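Local structure of putative decarboxylase involved in desferrioxamine biosynthesis (Erwinia amylovora, 5O5C) at residues Ala403-Leu417 / Leu484-Ile498. The protein is a pyridoxal-phosphate-dependent group II decarboxylase that probably removes the carboxyl group of lysine in the pathway to the siderophore desferrioxamine. Residues are numbered along the deposited sequence; the frame is centred on the assembly and turned at random.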
# COMPACT_ATOMS: atom_id res chain seq x y z
N ALA B 403 -18.29 19.31 6.50
CA ALA B 403 -18.59 17.93 6.84
C ALA B 403 -18.01 17.54 8.18
O ALA B 403 -18.73 17.04 9.03
CB ALA B 403 -18.05 17.00 5.78
N PHE B 404 -16.72 17.80 8.38
CA PHE B 404 -16.05 17.30 9.59
C PHE B 404 -16.65 17.99 10.84
O PHE B 404 -16.98 17.32 11.83
CB PHE B 404 -14.55 17.52 9.55
CG PHE B 404 -13.81 16.51 10.34
CD1 PHE B 404 -13.66 15.22 9.84
CD2 PHE B 404 -13.27 16.82 11.57
CE1 PHE B 404 -13.00 14.26 10.56
CE2 PHE B 404 -12.60 15.85 12.31
CZ PHE B 404 -12.46 14.57 11.79
N ASP B 405 -16.83 19.31 10.74
CA ASP B 405 -17.61 20.05 11.76
C ASP B 405 -18.96 19.52 12.08
O ASP B 405 -19.27 19.35 13.26
CB ASP B 405 -17.75 21.50 11.37
CG ASP B 405 -16.43 22.23 11.42
OD1 ASP B 405 -15.49 21.69 12.04
OD2 ASP B 405 -16.37 23.30 10.81
N ASP B 406 -19.78 19.27 11.08
CA ASP B 406 -21.06 18.59 11.33
C ASP B 406 -20.96 17.26 12.08
O ASP B 406 -21.74 17.03 13.01
CB ASP B 406 -21.89 18.46 10.06
CG ASP B 406 -22.37 19.78 9.58
OD1 ASP B 406 -22.10 20.75 10.27
OD2 ASP B 406 -22.99 19.91 8.54
N ILE B 407 -19.97 16.45 11.73
CA ILE B 407 -19.74 15.19 12.48
C ILE B 407 -19.28 15.47 13.94
O ILE B 407 -19.79 14.84 14.87
CB ILE B 407 -18.91 14.11 11.71
CG1 ILE B 407 -17.67 14.65 11.05
CG2 ILE B 407 -19.75 13.48 10.56
CD1 ILE B 407 -16.62 13.62 10.69
N LEU B 408 -18.38 16.43 14.15
CA LEU B 408 -18.09 16.88 15.54
C LEU B 408 -19.34 17.33 16.34
O LEU B 408 -19.52 16.96 17.48
CB LEU B 408 -17.04 17.98 15.54
CG LEU B 408 -15.71 17.51 14.91
CD1 LEU B 408 -14.78 18.65 14.68
CD2 LEU B 408 -15.04 16.47 15.77
N ALA B 409 -20.22 18.12 15.75
CA ALA B 409 -21.44 18.57 16.46
C ALA B 409 -22.40 17.39 16.67
O ALA B 409 -22.99 17.22 17.76
CB ALA B 409 -22.10 19.69 15.72
N LEU B 410 -22.50 16.51 15.67
CA LEU B 410 -23.36 15.34 15.85
C LEU B 410 -22.92 14.49 17.06
O LEU B 410 -23.79 14.05 17.77
CB LEU B 410 -23.49 14.49 14.59
CG LEU B 410 -24.58 13.38 14.65
CD1 LEU B 410 -26.01 13.85 14.91
CD2 LEU B 410 -24.60 12.66 13.32
N THR B 411 -21.61 14.31 17.28
CA THR B 411 -21.03 13.47 18.36
C THR B 411 -21.32 14.06 19.75
O THR B 411 -21.46 13.32 20.75
CB THR B 411 -19.48 13.35 18.21
OG1 THR B 411 -19.17 13.04 16.87
CG2 THR B 411 -18.87 12.30 19.10
N GLN B 412 -21.35 15.39 19.80
CA GLN B 412 -21.76 16.12 21.01
C GLN B 412 -23.20 15.86 21.36
O GLN B 412 -23.51 15.77 22.51
CB GLN B 412 -21.54 17.63 20.86
CG GLN B 412 -20.08 18.04 20.82
CD GLN B 412 -19.36 17.65 22.08
OE1 GLN B 412 -19.95 17.61 23.16
NE2 GLN B 412 -18.07 17.34 21.96
N ILE B 413 -24.05 15.73 20.35
CA ILE B 413 -25.44 15.36 20.50
C ILE B 413 -25.57 13.92 20.95
O ILE B 413 -26.37 13.63 21.86
CB ILE B 413 -26.28 15.71 19.24
CG1 ILE B 413 -26.53 17.23 19.21
CG2 ILE B 413 -27.62 15.00 19.19
CD1 ILE B 413 -27.21 17.72 17.97
N ALA B 414 -24.77 13.03 20.39
CA ALA B 414 -24.83 11.62 20.81
C ALA B 414 -24.35 11.47 22.26
O ALA B 414 -24.97 10.74 23.04
CB ALA B 414 -24.09 10.71 19.86
N HIS B 415 -23.30 12.20 22.63
CA HIS B 415 -22.85 12.21 24.01
C HIS B 415 -23.96 12.66 24.95
O HIS B 415 -24.16 12.05 26.00
CB HIS B 415 -21.65 13.12 24.20
CG HIS B 415 -21.21 13.22 25.63
ND1 HIS B 415 -21.33 14.38 26.37
CD2 HIS B 415 -20.72 12.28 26.46
CE1 HIS B 415 -20.90 14.15 27.60
NE2 HIS B 415 -20.54 12.88 27.68
N GLN B 416 -24.67 13.73 24.55
CA GLN B 416 -25.83 14.17 25.29
C GLN B 416 -26.85 13.06 25.42
O GLN B 416 -27.25 12.75 26.54
CB GLN B 416 -26.45 15.45 24.71
CG GLN B 416 -25.58 16.66 24.94
CD GLN B 416 -26.20 17.95 24.39
OE1 GLN B 416 -26.82 17.96 23.33
NE2 GLN B 416 -26.02 19.04 25.14
N LEU B 417 -27.22 12.40 24.32
CA LEU B 417 -28.26 11.34 24.36
C LEU B 417 -27.88 10.09 25.13
O LEU B 417 -28.76 9.43 25.70
CB LEU B 417 -28.60 10.87 22.96
CG LEU B 417 -29.18 11.81 21.94
CD1 LEU B 417 -29.10 11.14 20.58
CD2 LEU B 417 -30.59 12.19 22.33
N LEU B 484 -18.51 8.31 14.68
CA LEU B 484 -19.38 9.03 13.78
C LEU B 484 -18.54 9.61 12.65
O LEU B 484 -17.69 10.43 12.92
CB LEU B 484 -20.03 10.10 14.63
CG LEU B 484 -21.54 10.12 14.61
CD1 LEU B 484 -22.12 10.59 15.94
CD2 LEU B 484 -21.92 11.01 13.44
N LEU B 485 -18.71 9.16 11.39
CA LEU B 485 -18.03 9.82 10.26
C LEU B 485 -18.93 10.18 9.08
O LEU B 485 -18.46 10.66 8.07
CB LEU B 485 -16.82 9.03 9.76
CG LEU B 485 -15.61 8.96 10.69
CD1 LEU B 485 -14.73 7.80 10.26
CD2 LEU B 485 -14.80 10.23 10.75
N ASN B 486 -20.23 10.01 9.25
CA ASN B 486 -21.20 10.36 8.24
C ASN B 486 -21.98 11.66 8.61
O ASN B 486 -22.79 11.68 9.55
CB ASN B 486 -22.12 9.16 8.05
CG ASN B 486 -22.82 9.17 6.72
OD1 ASN B 486 -23.04 10.23 6.13
ND2 ASN B 486 -23.17 8.00 6.23
N PRO B 487 -21.76 12.75 7.87
CA PRO B 487 -22.46 13.98 8.27
C PRO B 487 -23.92 14.11 7.81
O PRO B 487 -24.50 15.17 8.02
CB PRO B 487 -21.60 15.08 7.69
CG PRO B 487 -20.87 14.46 6.57
CD PRO B 487 -20.83 12.97 6.76
N ASN B 488 -24.49 13.05 7.21
CA ASN B 488 -25.95 12.97 6.96
C ASN B 488 -26.69 12.23 8.10
O ASN B 488 -27.90 12.31 8.20
CB ASN B 488 -26.24 12.26 5.62
CG ASN B 488 -25.50 12.86 4.45
OD1 ASN B 488 -24.99 12.13 3.60
ND2 ASN B 488 -25.42 14.19 4.39
N THR B 489 -25.95 11.53 8.95
CA THR B 489 -26.48 10.87 10.14
C THR B 489 -27.13 11.89 11.04
O THR B 489 -26.51 12.91 11.33
CB THR B 489 -25.34 10.17 10.91
OG1 THR B 489 -24.71 9.23 10.04
CG2 THR B 489 -25.79 9.47 12.23
N THR B 490 -28.37 11.62 11.46
CA THR B 490 -29.13 12.53 12.30
C THR B 490 -29.23 12.07 13.77
O THR B 490 -28.88 10.93 14.16
CB THR B 490 -30.58 12.74 11.78
OG1 THR B 490 -31.29 11.49 11.74
CG2 THR B 490 -30.57 13.34 10.38
N ALA B 491 -29.75 12.99 14.56
CA ALA B 491 -30.16 12.73 15.93
C ALA B 491 -31.02 11.47 16.00
O ALA B 491 -30.70 10.54 16.74
CB ALA B 491 -30.91 13.94 16.48
N ALA B 492 -32.06 11.41 15.18
CA ALA B 492 -32.96 10.26 15.13
C ALA B 492 -32.25 8.92 14.84
O ALA B 492 -32.57 7.87 15.41
CB ALA B 492 -34.05 10.52 14.11
N ASP B 493 -31.27 8.95 13.95
CA ASP B 493 -30.44 7.76 13.68
C ASP B 493 -29.67 7.25 14.92
O ASP B 493 -29.67 6.07 15.21
CB ASP B 493 -29.49 8.04 12.52
CG ASP B 493 -30.22 8.16 11.22
OD1 ASP B 493 -31.03 7.26 10.96
OD2 ASP B 493 -29.98 9.13 10.46
N ILE B 494 -29.08 8.16 15.67
CA ILE B 494 -28.36 7.81 16.89
C ILE B 494 -29.37 7.30 17.89
O ILE B 494 -29.14 6.26 18.50
CB ILE B 494 -27.65 9.01 17.51
CG1 ILE B 494 -26.79 9.72 16.51
CG2 ILE B 494 -26.85 8.63 18.77
CD1 ILE B 494 -26.81 11.19 16.74
N GLU B 495 -30.50 7.99 18.02
CA GLU B 495 -31.57 7.52 18.93
C GLU B 495 -31.95 6.09 18.62
O GLU B 495 -32.07 5.29 19.52
CB GLU B 495 -32.85 8.37 18.86
CG GLU B 495 -32.75 9.79 19.36
CD GLU B 495 -34.04 10.56 19.06
OE1 GLU B 495 -35.12 10.05 19.44
OE2 GLU B 495 -33.99 11.64 18.44
N ASP B 496 -32.14 5.77 17.35
CA ASP B 496 -32.47 4.40 16.94
C ASP B 496 -31.47 3.38 17.48
O ASP B 496 -31.88 2.33 18.06
CB ASP B 496 -32.57 4.32 15.40
CG ASP B 496 -33.85 4.92 14.85
OD1 ASP B 496 -34.75 5.29 15.63
OD2 ASP B 496 -34.01 5.02 13.62
N VAL B 497 -30.17 3.69 17.34
CA VAL B 497 -29.09 2.71 17.57
C VAL B 497 -28.95 2.53 19.09
O VAL B 497 -28.89 1.41 19.60
CB VAL B 497 -27.75 3.12 16.89
CG1 VAL B 497 -26.68 2.05 17.07
CG2 VAL B 497 -27.93 3.33 15.40
N ILE B 498 -29.01 3.63 19.80
CA ILE B 498 -29.11 3.58 21.25
C ILE B 498 -30.23 2.65 21.70
O ILE B 498 -30.01 1.89 22.62
CB ILE B 498 -29.30 4.95 21.89
CG1 ILE B 498 -28.07 5.79 21.63
CG2 ILE B 498 -29.55 4.79 23.39
CD1 ILE B 498 -28.20 7.24 22.05
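Ile407 and Leu410 of helix 403-417 point into the loop 484-490, and Ala414 and Leu417 carry the same face on to helix 491-498. Ile407 divides its branches: CG2 lies 3.4 Å from Pro487 N, whereas CD1 meets Leu485 CD2 at 3.8 Å. Its chi1 of 47° turns CG2 anti to the carbonyl carbon, against Pro487, while CG1 carries CD1 to Leu485. Leu410, with CG anti to its own N (chi1 -170°), crosses Leu484 at about a right angle, Leu410 CG being 3.8 Å from Leu484 CD2. It meets Ile494 tip to tip, CD1 close to CD1, although the exact position of the Leu410 methyls is uncertain. Ile494 CG2 is 3.6 Å from Ala414 CB. Leu417 is a knob in the hole formed by Ala491, Ile494, Glu495 and Ile498, its CD1 3.8 Å from Ile494 CG2. The axes of segments 403-417 and 491-498 come within 10.1 Å, crossing at -40°. The side chains of Thr411 and Leu484 pass in opposite directions; Thr411 OG1 donates to Ile407 O (2.8 Å). In the capping box that starts helix 491-498, Thr490 N donates to the anti lone pair of Asp493 OD2, which also takes Thr490 OG1; the return bond from Asp493 N is weak, and Asp493 OD1 pairs with Lys105. At the Pro487 end, Asp406 OD2 is hydrogen-bonded to His25 NE2 of the second subunit. The Leu485 and Lys330 side chains are about 5 Å apart; Lys330 is the predicted cofactor-attachment lysine, unattached here, so this packing borders the pyridoxal-phosphate site. With the threonine hydroxyls bonded within their own segments, cohesion comes mainly from dispersion and burial of 724 Å² of largely apolar surface.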